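Local coordinates for Dot/Icm T4SS effector (Legionella pneumophila subsp. pneumophila, PDB 4HFV), which is a putative effector of the Dot/Icm type IV secretion system whose molecular activity is not established, at residues R75-Y83 with L123-F133; Y9-I20 with V53-D64. One frame throughout, in Å; residues are numbered along the deposited sequence.

Contact 1. Residues R75-Y83 with L123-F133; sequences RVLNALAYY and LADMYSALEKF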
loop_
_atom_site.group_PDB
_atom_site.type_symbol
_atom_site.label_atom_id
_atom_site.label_comp_id
_atom_site.label_asym_id
_atom_site.label_seq_id
_atom_site.Cartn_x
_atom_site.Cartn_y
_atom_site.Cartn_z
ATOM N N ARG A 75 -17.557 0.206 8.084
ATOM C CA ARG A 75 -16.104 0.388 8.113
ATOM C C ARG A 75 -15.698 1.745 7.548
ATOM O O ARG A 75 -14.884 2.459 8.147
ATOM C CB ARG A 75 -15.371 -0.739 7.378
ATOM C CG ARG A 75 -13.842 -0.634 7.587
ATOM C CD ARG A 75 -13.072 -1.906 7.175
ATOM N NE ARG A 75 -13.501 -3.091 7.919
ATOM C CZ ARG A 75 -14.329 -4.029 7.451
ATOM N NH1 ARG A 75 -14.648 -5.055 8.240
ATOM N NH2 ARG A 75 -14.842 -3.951 6.215
ATOM N N VAL A 76 -16.291 2.126 6.417
ATOM C CA VAL A 76 -16.027 3.450 5.878
ATOM C C VAL A 76 -16.413 4.589 6.810
ATOM O O VAL A 76 -15.595 5.516 7.053
ATOM C CB VAL A 76 -16.649 3.656 4.496
ATOM C CG1 VAL A 76 -16.404 5.097 4.000
ATOM C CG2 VAL A 76 -16.041 2.623 3.482
ATOM N N LEU A 77 -17.640 4.578 7.327
ATOM C CA LEU A 77 -18.080 5.698 8.166
ATOM C C LEU A 77 -17.292 5.743 9.486
ATOM O O LEU A 77 -16.873 6.809 9.900
ATOM C CB LEU A 77 -19.601 5.701 8.372
ATOM C CG LEU A 77 -20.205 6.952 9.027
ATOM C CD1 LEU A 77 -19.896 8.283 8.272
ATOM C CD2 LEU A 77 -21.708 6.796 9.197
ATOM N N ASN A 78 -17.070 4.592 10.133
ATOM C CA ASN A 78 -16.248 4.579 11.340
ATOM C C ASN A 78 -14.870 5.155 11.062
ATOM O O ASN A 78 -14.369 5.973 11.824
ATOM C CB ASN A 78 -16.082 3.156 11.888
ATOM C CG ASN A 78 -17.278 2.686 12.709
ATOM O OD1 ASN A 78 -17.214 2.643 13.931
ATOM N ND2 ASN A 78 -18.336 2.273 12.048
ATOM N N ALA A 79 -14.238 4.692 9.977
ATOM C CA ALA A 79 -12.929 5.192 9.602
ATOM C C ALA A 79 -12.923 6.721 9.449
ATOM O O ALA A 79 -12.032 7.394 9.945
ATOM C CB ALA A 79 -12.395 4.508 8.276
ATOM N N LEU A 80 -13.871 7.276 8.712
ATOM C CA LEU A 80 -13.875 8.722 8.531
ATOM C C LEU A 80 -14.100 9.463 9.852
ATOM O O LEU A 80 -13.496 10.510 10.072
ATOM C CB LEU A 80 -14.974 9.137 7.571
ATOM C CG LEU A 80 -15.064 10.620 7.258
ATOM C CD1 LEU A 80 -13.758 11.150 6.698
ATOM C CD2 LEU A 80 -16.205 10.798 6.273
ATOM N N ALA A 81 -14.987 8.949 10.705
ATOM C CA ALA A 81 -15.236 9.630 11.971
ATOM C C ALA A 81 -13.957 9.591 12.779
ATOM O O ALA A 81 -13.555 10.608 13.352
ATOM C CB ALA A 81 -16.391 8.994 12.764
ATOM N N TYR A 82 -13.323 8.416 12.822
ATOM C CA TYR A 82 -12.080 8.274 13.573
ATOM C C TYR A 82 -11.012 9.210 13.038
ATOM O O TYR A 82 -10.347 9.884 13.800
ATOM C CB TYR A 82 -11.576 6.833 13.538
ATOM C CG TYR A 82 -10.456 6.622 14.521
ATOM C CD1 TYR A 82 -9.158 6.900 14.154
ATOM C CD2 TYR A 82 -10.707 6.213 15.843
ATOM C CE1 TYR A 82 -8.114 6.729 15.037
ATOM C CE2 TYR A 82 -9.672 6.049 16.741
ATOM C CZ TYR A 82 -8.375 6.315 16.322
ATOM O OH TYR A 82 -7.302 6.160 17.159
ATOM N N TYR A 83 -10.876 9.263 11.715
ATOM C CA TYR A 83 -9.901 10.144 11.064
ATOM C C TYR A 83 -10.145 11.626 11.376
ATOM O O TYR A 83 -9.225 12.389 11.691
ATOM C CB TYR A 83 -9.944 9.866 9.541
ATOM C CG TYR A 83 -8.933 10.618 8.685
ATOM C CD1 TYR A 83 -7.577 10.611 8.974
ATOM C CD2 TYR A 83 -9.350 11.295 7.539
ATOM C CE1 TYR A 83 -6.675 11.276 8.136
ATOM C CE2 TYR A 83 -8.483 11.962 6.725
ATOM C CZ TYR A 83 -7.155 11.965 7.015
ATOM O OH TYR A 83 -6.320 12.670 6.175
ATOM N N LEU A 123 -6.747 -0.036 12.385
ATOM C CA LEU A 123 -6.602 1.270 11.774
ATOM C C LEU A 123 -6.196 1.075 10.342
ATOM O O LEU A 123 -6.694 1.777 9.444
ATOM C CB LEU A 123 -5.523 2.083 12.467
ATOM C CG LEU A 123 -5.978 2.684 13.796
ATOM C CD1 LEU A 123 -4.863 3.459 14.468
ATOM C CD2 LEU A 123 -7.183 3.581 13.555
ATOM N N ALA A 124 -5.269 0.143 10.133
ATOM C CA ALA A 124 -4.849 -0.157 8.771
ATOM C C ALA A 124 -6.076 -0.550 7.934
ATOM O O ALA A 124 -6.260 -0.046 6.842
ATOM C CB ALA A 124 -3.787 -1.247 8.717
ATOM N N ASP A 125 -6.901 -1.452 8.444
ATOM C CA ASP A 125 -8.110 -1.868 7.706
ATOM C C ASP A 125 -9.076 -0.678 7.485
ATOM O O ASP A 125 -9.613 -0.483 6.377
ATOM C CB ASP A 125 -8.813 -3.009 8.451
ATOM C CG ASP A 125 -7.956 -4.269 8.552
ATOM O OD1 ASP A 125 -6.997 -4.435 7.761
ATOM O OD2 ASP A 125 -8.237 -5.095 9.439
HETATM N N MSE A 126 -9.308 0.118 8.535
HETATM C CA MSE A 126 -10.194 1.260 8.414
HETATM C C MSE A 126 -9.717 2.293 7.411
HETATM O O MSE A 126 -10.489 2.701 6.510
HETATM C CB MSE A 126 -10.434 1.904 9.798
HETATM C CG MSE A 126 -11.094 0.907 10.758
HETATM SE SE MSE A 126 -11.039 1.455 12.645
HETATM C CE MSE A 126 -12.150 2.887 12.202
ATOM N N TYR A 127 -8.482 2.766 7.572
ATOM C CA TYR A 127 -7.999 3.820 6.696
ATOM C C TYR A 127 -7.848 3.322 5.255
ATOM O O TYR A 127 -8.019 4.095 4.304
ATOM C CB TYR A 127 -6.650 4.375 7.139
ATOM C CG TYR A 127 -6.673 5.156 8.441
ATOM C CD1 TYR A 127 -7.787 5.876 8.835
ATOM C CD2 TYR A 127 -5.546 5.177 9.264
ATOM C CE1 TYR A 127 -7.787 6.582 10.023
ATOM C CE2 TYR A 127 -5.530 5.881 10.440
ATOM C CZ TYR A 127 -6.660 6.589 10.811
ATOM O OH TYR A 127 -6.649 7.309 11.985
ATOM N N SER A 128 -7.513 2.057 5.090
ATOM C CA SER A 128 -7.441 1.507 3.752
ATOM C C SER A 128 -8.828 1.553 3.091
ATOM O O SER A 128 -8.979 1.979 1.932
ATOM C CB SER A 128 -6.851 0.090 3.794
ATOM O OG SER A 128 -6.785 -0.472 2.512
ATOM N N ALA A 129 -9.857 1.139 3.841
ATOM C CA ALA A 129 -11.214 1.112 3.304
ATOM C C ALA A 129 -11.652 2.531 2.978
ATOM O O ALA A 129 -12.272 2.765 1.940
ATOM C CB ALA A 129 -12.220 0.423 4.283
ATOM N N LEU A 130 -11.301 3.483 3.845
ATOM C CA LEU A 130 -11.627 4.869 3.599
ATOM C C LEU A 130 -10.912 5.414 2.365
ATOM O O LEU A 130 -11.532 6.049 1.492
ATOM C CB LEU A 130 -11.270 5.712 4.817
ATOM C CG LEU A 130 -11.581 7.206 4.775
ATOM C CD1 LEU A 130 -13.029 7.469 4.443
ATOM C CD2 LEU A 130 -11.260 7.836 6.176
ATOM N N GLU A 131 -9.597 5.226 2.306
ATOM C CA GLU A 131 -8.854 5.609 1.098
ATOM C C GLU A 131 -9.435 5.007 -0.194
ATOM O O GLU A 131 -9.600 5.728 -1.182
ATOM C CB GLU A 131 -7.388 5.258 1.223
ATOM C CG GLU A 131 -6.551 5.772 0.062
ATOM C CD GLU A 131 -5.409 4.879 -0.244
ATOM O OE1 GLU A 131 -4.832 4.331 0.727
ATOM O OE2 GLU A 131 -5.083 4.733 -1.440
ATOM N N LYS A 132 -9.777 3.721 -0.199
ATOM C CA LYS A 132 -10.372 3.104 -1.394
ATOM C C LYS A 132 -11.681 3.804 -1.762
ATOM O O LYS A 132 -11.966 4.140 -2.947
ATOM C CB LYS A 132 -10.642 1.608 -1.160
ATOM C CG LYS A 132 -9.536 0.666 -1.587
ATOM C CD LYS A 132 -9.919 -0.791 -1.279
ATOM C CE LYS A 132 -9.058 -1.407 -0.153
ATOM N NZ LYS A 132 -7.672 -1.753 -0.604
ATOM N N PHE A 133 -12.518 4.000 -0.746
ATOM C CA PHE A 133 -13.782 4.643 -0.938
ATOM C C PHE A 133 -13.607 6.001 -1.596
ATOM O O PHE A 133 -14.263 6.290 -2.608
ATOM C CB PHE A 133 -14.507 4.782 0.424
ATOM C CG PHE A 133 -15.651 5.706 0.398
ATOM C CD1 PHE A 133 -16.917 5.272 -0.005
ATOM C CD2 PHE A 133 -15.484 7.022 0.815
ATOM C CE1 PHE A 133 -17.988 6.165 0.001
ATOM C CE2 PHE A 133 -16.543 7.908 0.815
ATOM C CZ PHE A 133 -17.783 7.482 0.422
#
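Leu130 of 123-133 enters 75-83 as a knob into a hole formed by Val76, Ala79, Leu80 and Tyr83. This is a crossed helix pair in an all-helical protein, with axes 8.2 Å apart and a crossing angle of -102°. The leucine CG stands anti to the backbone N (chi1 -178°), which carries both methyls into the hole. CD2 lies 3.6 Å from Leu80 CA, while CD1 meets Leu80 CB and the backbone O of Val76. Small Ala79 marks the close approach. Its CB lies 3.2 Å from Met126 O and also touches Met126 CB. Met126, a selenomethionine, bends at its third torsion, and its CE comes back to 3.5 Å from Ala79 N.

At one end, Val76 CG1 sits over one face of the Phe133 ring in a CH-pi contact, 3.9 Å from the centroid and offset toward the rim. Val76 CG2 leans on Phe133 CB. Beside it, the CG and CD methylenes of Arg75 lie on Ala129 CB; its guanidinium pairs with Glu71 instead. Nearby, Asp125 has its salt-bridge partner across the dimer, Arg145 of the second subunit. Its side chain is also near that of Arg176, which binds succinate in a crystal structure of this protein, though none is bound to this chain here.

The aromatic residues gather at the other end. Tyr83 turns its edge toward the face of Tyr127 in an offset edge-to-face pair, with planes at 69°. The Tyr83 hydroxyl is held by Asp164 of helix 161-188. Tyr82 crosses Leu123 at about a right angle, with CE1 3.6 Å from Leu123 CD2. The Tyr127 hydroxyl comes to the Tyr82 ring at its edge, in the ring plane, with OH 3.3 Å from Tyr82 CD1.

Contact 2. Residues Y9-I20 with V53-D64; sequences YEKLKGSIRESI and VLVLLKTIELLD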
loop_
_atom_site.group_PDB
_atom_site.type_symbol
_atom_site.label_atom_id
_atom_site.label_comp_id
_atom_site.label_asym_id
_atom_site.label_seq_id
_atom_site.Cartn_x
_atom_site.Cartn_y
_atom_site.Cartn_z
ATOM N N TYR A 9 -23.567 0.911 10.982
ATOM C CA TYR A 9 -23.689 2.105 10.138
ATOM C C TYR A 9 -24.925 3.000 10.450
ATOM O O TYR A 9 -24.802 4.235 10.567
ATOM C CB TYR A 9 -23.715 1.704 8.657
ATOM C CG TYR A 9 -23.944 2.873 7.748
ATOM C CD1 TYR A 9 -22.923 3.722 7.420
ATOM C CD2 TYR A 9 -25.213 3.143 7.242
ATOM C CE1 TYR A 9 -23.144 4.825 6.603
ATOM C CE2 TYR A 9 -25.444 4.241 6.432
ATOM C CZ TYR A 9 -24.397 5.078 6.105
ATOM O OH TYR A 9 -24.620 6.186 5.276
ATOM N N GLU A 10 -26.122 2.425 10.544
ATOM C CA GLU A 10 -27.296 3.310 10.726
ATOM C C GLU A 10 -27.192 4.118 12.012
ATOM O O GLU A 10 -27.497 5.320 12.038
ATOM C CB GLU A 10 -28.588 2.541 10.692
ATOM C CG GLU A 10 -28.923 1.956 9.306
ATOM C CD GLU A 10 -29.070 3.028 8.214
ATOM O OE1 GLU A 10 -29.604 4.115 8.514
ATOM O OE2 GLU A 10 -28.660 2.777 7.048
ATOM N N LYS A 11 -26.776 3.441 13.076
ATOM C CA LYS A 11 -26.630 4.057 14.374
ATOM C C LYS A 11 -25.595 5.175 14.314
ATOM O O LYS A 11 -25.854 6.306 14.784
ATOM C CB LYS A 11 -26.221 3.019 15.402
ATOM C CG LYS A 11 -26.230 3.547 16.816
ATOM C CD LYS A 11 -25.062 3.023 17.578
ATOM C CE LYS A 11 -25.482 2.424 18.893
ATOM N NZ LYS A 11 -25.344 3.385 20.032
ATOM N N LEU A 12 -24.451 4.909 13.688
ATOM C CA LEU A 12 -23.384 5.902 13.604
ATOM C C LEU A 12 -23.811 7.100 12.772
ATOM O O LEU A 12 -23.530 8.251 13.125
ATOM C CB LEU A 12 -22.087 5.261 13.022
ATOM C CG LEU A 12 -20.890 6.207 12.951
ATOM C CD1 LEU A 12 -20.555 6.880 14.275
ATOM C CD2 LEU A 12 -19.650 5.464 12.411
ATOM N N LYS A 13 -24.452 6.829 11.641
ATOM C CA LYS A 13 -25.017 7.861 10.794
ATOM C C LYS A 13 -25.921 8.748 11.631
ATOM O O LYS A 13 -25.850 9.965 11.569
ATOM C CB LYS A 13 -25.849 7.210 9.692
ATOM C CG LYS A 13 -26.677 8.161 8.919
ATOM C CD LYS A 13 -27.595 7.492 7.896
ATOM C CE LYS A 13 -28.438 8.579 7.175
ATOM N NZ LYS A 13 -29.213 8.097 5.972
ATOM N N GLY A 14 -26.791 8.113 12.406
ATOM C CA GLY A 14 -27.705 8.845 13.263
ATOM C C GLY A 14 -26.997 9.719 14.286
ATOM O O GLY A 14 -27.355 10.886 14.476
ATOM N N SER A 15 -25.968 9.205 14.946
ATOM C CA SER A 15 -25.395 10.010 16.014
ATOM C C SER A 15 -24.522 11.093 15.419
ATOM O O SER A 15 -24.427 12.173 15.982
ATOM C CB SER A 15 -24.636 9.155 17.053
ATOM O OG SER A 15 -23.513 8.596 16.474
ATOM N N ILE A 16 -23.931 10.857 14.246
ATOM C CA ILE A 16 -23.131 11.896 13.626
ATOM C C ILE A 16 -24.050 13.028 13.165
ATOM O O ILE A 16 -23.723 14.200 13.299
ATOM C CB ILE A 16 -22.291 11.336 12.450
ATOM C CG1 ILE A 16 -21.102 10.533 12.992
ATOM C CG2 ILE A 16 -21.794 12.466 11.523
ATOM C CD1 ILE A 16 -20.417 9.775 11.930
ATOM N N ARG A 17 -25.207 12.669 12.617
ATOM C CA ARG A 17 -26.139 13.674 12.145
ATOM C C ARG A 17 -26.603 14.465 13.391
ATOM O O ARG A 17 -26.750 15.690 13.323
ATOM C CB ARG A 17 -27.328 13.036 11.404
ATOM C CG ARG A 17 -26.985 12.534 9.976
ATOM C CD ARG A 17 -28.200 11.982 9.216
ATOM N NE ARG A 17 -29.331 12.872 9.408
ATOM C CZ ARG A 17 -29.659 13.884 8.600
ATOM N NH1 ARG A 17 -28.998 14.107 7.467
ATOM N NH2 ARG A 17 -30.669 14.678 8.928
ATOM N N GLU A 18 -26.794 13.776 14.525
ATOM C CA GLU A 18 -27.280 14.475 15.718
ATOM C C GLU A 18 -26.216 15.478 16.194
ATOM O O GLU A 18 -26.564 16.633 16.551
ATOM C CB GLU A 18 -27.667 13.542 16.852
ATOM C CG GLU A 18 -28.320 14.300 18.083
ATOM C CD GLU A 18 -29.417 15.345 17.718
ATOM O OE1 GLU A 18 -30.283 15.066 16.855
ATOM O OE2 GLU A 18 -29.415 16.462 18.305
ATOM N N SER A 19 -24.950 15.070 16.182
ATOM C CA SER A 19 -23.887 15.960 16.633
ATOM C C SER A 19 -23.724 17.169 15.697
ATOM O O SER A 19 -23.353 18.267 16.128
ATOM C CB SER A 19 -22.580 15.183 16.813
ATOM O OG SER A 19 -22.754 14.159 17.791
ATOM N N ILE A 20 -24.026 16.985 14.426
ATOM C CA ILE A 20 -23.897 18.088 13.470
ATOM C C ILE A 20 -24.990 19.115 13.754
ATOM O O ILE A 20 -24.744 20.336 13.814
ATOM C CB ILE A 20 -23.956 17.582 12.052
ATOM C CG1 ILE A 20 -22.649 16.846 11.722
ATOM C CG2 ILE A 20 -24.206 18.738 11.058
ATOM C CD1 ILE A 20 -22.703 16.047 10.417
ATOM N N VAL A 53 -17.637 18.672 8.284
ATOM C CA VAL A 53 -19.031 18.338 8.290
ATOM C C VAL A 53 -19.532 17.932 6.915
ATOM O O VAL A 53 -20.215 16.927 6.806
ATOM C CB VAL A 53 -19.878 19.530 8.912
ATOM C CG1 VAL A 53 -21.330 19.366 8.648
ATOM C CG2 VAL A 53 -19.644 19.576 10.385
ATOM N N LEU A 54 -19.150 18.676 5.871
ATOM C CA LEU A 54 -19.590 18.372 4.505
ATOM C C LEU A 54 -19.023 17.040 4.007
ATOM O O LEU A 54 -19.720 16.242 3.354
ATOM C CB LEU A 54 -19.277 19.538 3.544
ATOM C CG LEU A 54 -20.037 20.851 3.839
ATOM C CD1 LEU A 54 -19.507 22.007 2.970
ATOM C CD2 LEU A 54 -21.484 20.611 3.560
ATOM N N VAL A 55 -17.796 16.735 4.387
ATOM C CA VAL A 55 -17.242 15.434 4.007
ATOM C C VAL A 55 -17.957 14.279 4.672
ATOM O O VAL A 55 -18.281 13.279 4.022
ATOM C CB VAL A 55 -15.765 15.384 4.292
ATOM C CG1 VAL A 55 -15.279 13.954 4.199
ATOM C CG2 VAL A 55 -15.082 16.276 3.248
ATOM N N LEU A 56 -18.281 14.442 5.961
ATOM C CA LEU A 56 -19.070 13.441 6.667
ATOM C C LEU A 56 -20.440 13.249 6.030
ATOM O O LEU A 56 -20.854 12.123 5.800
ATOM C CB LEU A 56 -19.264 13.823 8.146
ATOM C CG LEU A 56 -18.066 13.541 9.042
ATOM C CD1 LEU A 56 -18.144 14.341 10.401
ATOM C CD2 LEU A 56 -18.099 12.057 9.270
ATOM N N LEU A 57 -21.140 14.345 5.754
ATOM C CA LEU A 57 -22.441 14.271 5.124
ATOM C C LEU A 57 -22.381 13.745 3.686
ATOM O O LEU A 57 -23.305 13.032 3.243
ATOM C CB LEU A 57 -23.163 15.636 5.187
ATOM C CG LEU A 57 -23.564 16.173 6.584
ATOM C CD1 LEU A 57 -24.123 17.625 6.525
ATOM C CD2 LEU A 57 -24.544 15.275 7.201
ATOM N N LYS A 58 -21.382 14.126 2.903
ATOM C CA LYS A 58 -21.283 13.572 1.548
ATOM C C LYS A 58 -20.990 12.067 1.610
ATOM O O LYS A 58 -21.547 11.273 0.842
ATOM C CB LYS A 58 -20.206 14.253 0.712
ATOM C CG LYS A 58 -20.102 13.748 -0.680
ATOM C CD LYS A 58 -21.357 13.959 -1.530
ATOM C CE LYS A 58 -21.743 15.421 -1.594
ATOM N NZ LYS A 58 -22.919 15.608 -2.516
ATOM N N THR A 59 -20.138 11.692 2.538
ATOM C CA THR A 59 -19.802 10.277 2.740
ATOM C C THR A 59 -21.072 9.509 3.054
ATOM O O THR A 59 -21.342 8.485 2.436
ATOM C CB THR A 59 -18.673 10.118 3.792
ATOM O OG1 THR A 59 -17.460 10.591 3.215
ATOM C CG2 THR A 59 -18.471 8.692 4.261
ATOM N N ILE A 60 -21.879 10.013 3.986
ATOM C CA ILE A 60 -23.122 9.354 4.324
ATOM C C ILE A 60 -24.098 9.228 3.149
ATOM O O ILE A 60 -24.681 8.168 2.928
ATOM C CB ILE A 60 -23.805 10.097 5.483
ATOM C CG1 ILE A 60 -23.100 9.777 6.813
ATOM C CG2 ILE A 60 -25.228 9.721 5.540
ATOM C CD1 ILE A 60 -23.398 10.833 7.944
ATOM N N GLU A 61 -24.283 10.310 2.390
ATOM C CA GLU A 61 -25.130 10.285 1.177
ATOM C C GLU A 61 -24.641 9.206 0.171
ATOM O O GLU A 61 -25.430 8.483 -0.467
ATOM C CB GLU A 61 -25.078 11.678 0.521
ATOM C CG GLU A 61 -25.960 11.881 -0.735
ATOM C CD GLU A 61 -25.584 13.149 -1.537
ATOM O OE1 GLU A 61 -24.863 14.019 -1.009
ATOM O OE2 GLU A 61 -25.998 13.285 -2.709
ATOM N N LEU A 62 -23.336 9.101 0.002
ATOM C CA LEU A 62 -22.802 8.196 -1.022
ATOM C C LEU A 62 -22.958 6.741 -0.558
ATOM O O LEU A 62 -23.371 5.860 -1.322
ATOM C CB LEU A 62 -21.338 8.532 -1.358
ATOM C CG LEU A 62 -21.089 9.861 -2.119
ATOM C CD1 LEU A 62 -19.594 10.226 -2.152
ATOM C CD2 LEU A 62 -21.668 9.822 -3.512
ATOM N N LEU A 63 -22.641 6.487 0.701
ATOM C CA LEU A 63 -22.851 5.145 1.243
ATOM C C LEU A 63 -24.323 4.744 1.184
ATOM O O LEU A 63 -24.641 3.611 0.818
ATOM C CB LEU A 63 -22.286 5.055 2.666
ATOM C CG LEU A 63 -20.766 5.201 2.736
ATOM C CD1 LEU A 63 -20.266 5.411 4.108
ATOM C CD2 LEU A 63 -20.036 3.957 2.097
ATOM N N ASP A 64 -25.215 5.680 1.524
ATOM C CA ASP A 64 -26.649 5.435 1.465
ATOM C C ASP A 64 -27.061 5.010 0.052
ATOM O O ASP A 64 -27.882 4.135 -0.104
ATOM C CB ASP A 64 -27.439 6.685 1.829
ATOM C CG ASP A 64 -27.471 6.962 3.336
ATOM O OD1 ASP A 64 -26.896 6.180 4.116
ATOM O OD2 ASP A 64 -28.091 7.986 3.740
HETATM O O HOH W 1 -28.192 3.689 4.120
#
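Lys13 and Tyr9 both reach Asp64 at one end of a roughly antiparallel helix pair in this all-helical protein. The axes of 9-20 and 53-64 are 11.0 Å apart and cross at -148°, so long side chains span the gap. The CB of Lys13 leaves the backbone toward the other helix. CG lies anti to the backbone N (chi1 169°) and the chain beyond it is extended, which carries NZ across to Asp64. CG and CD each lie 4.0 Å from Ile60 CG2, and CE passes the same methyl at 3.8 Å. The tip, NZ, forms a salt bridge with Asp64 OD2 at 2.5 Å. It meets that oxygen on the syn side, somewhat out of the carboxylate plane.

The other carboxylate oxygen is shared. Tyr9 OH donates to Asp64 OD1 from above the carboxylate plane, and a water that also donates to Glu10 OE2 gives OD1 a second bond. The Tyr9 ring stands almost perpendicular to the carboxylate.

Farther along, the contact is apolar. Ile16 CD1 meets Leu56 CD2. Ile20 reaches Val53 and Leu57 tip to tip: its CG2 touches Val53 CG1, and its CD1 lies 3.8 Å from Leu57 CD2.

Overall arrangement
Both contacts are largely buried, but contact 1 lies nearer the centre of the chain. They use four different helices. Contact 1 is a close, steep crossing without hydrogen bonds between its segments. Contact 2 is wider, roughly antiparallel, and adds a charged end to an apolar row. The two pack directly together: Leu77 meets Tyr9, Leu80 meets Thr59, and Phe133 meets Leu63. Helix 70-90 follows helix 49-64 in the chain and carries part of this shared core. Contact 1 packs against helix 161-188, lies near residues that bind succinate in a structure of this protein, and reaches the second subunit, whereas contact 2 is away from those sites and touches no other chain of the assembly.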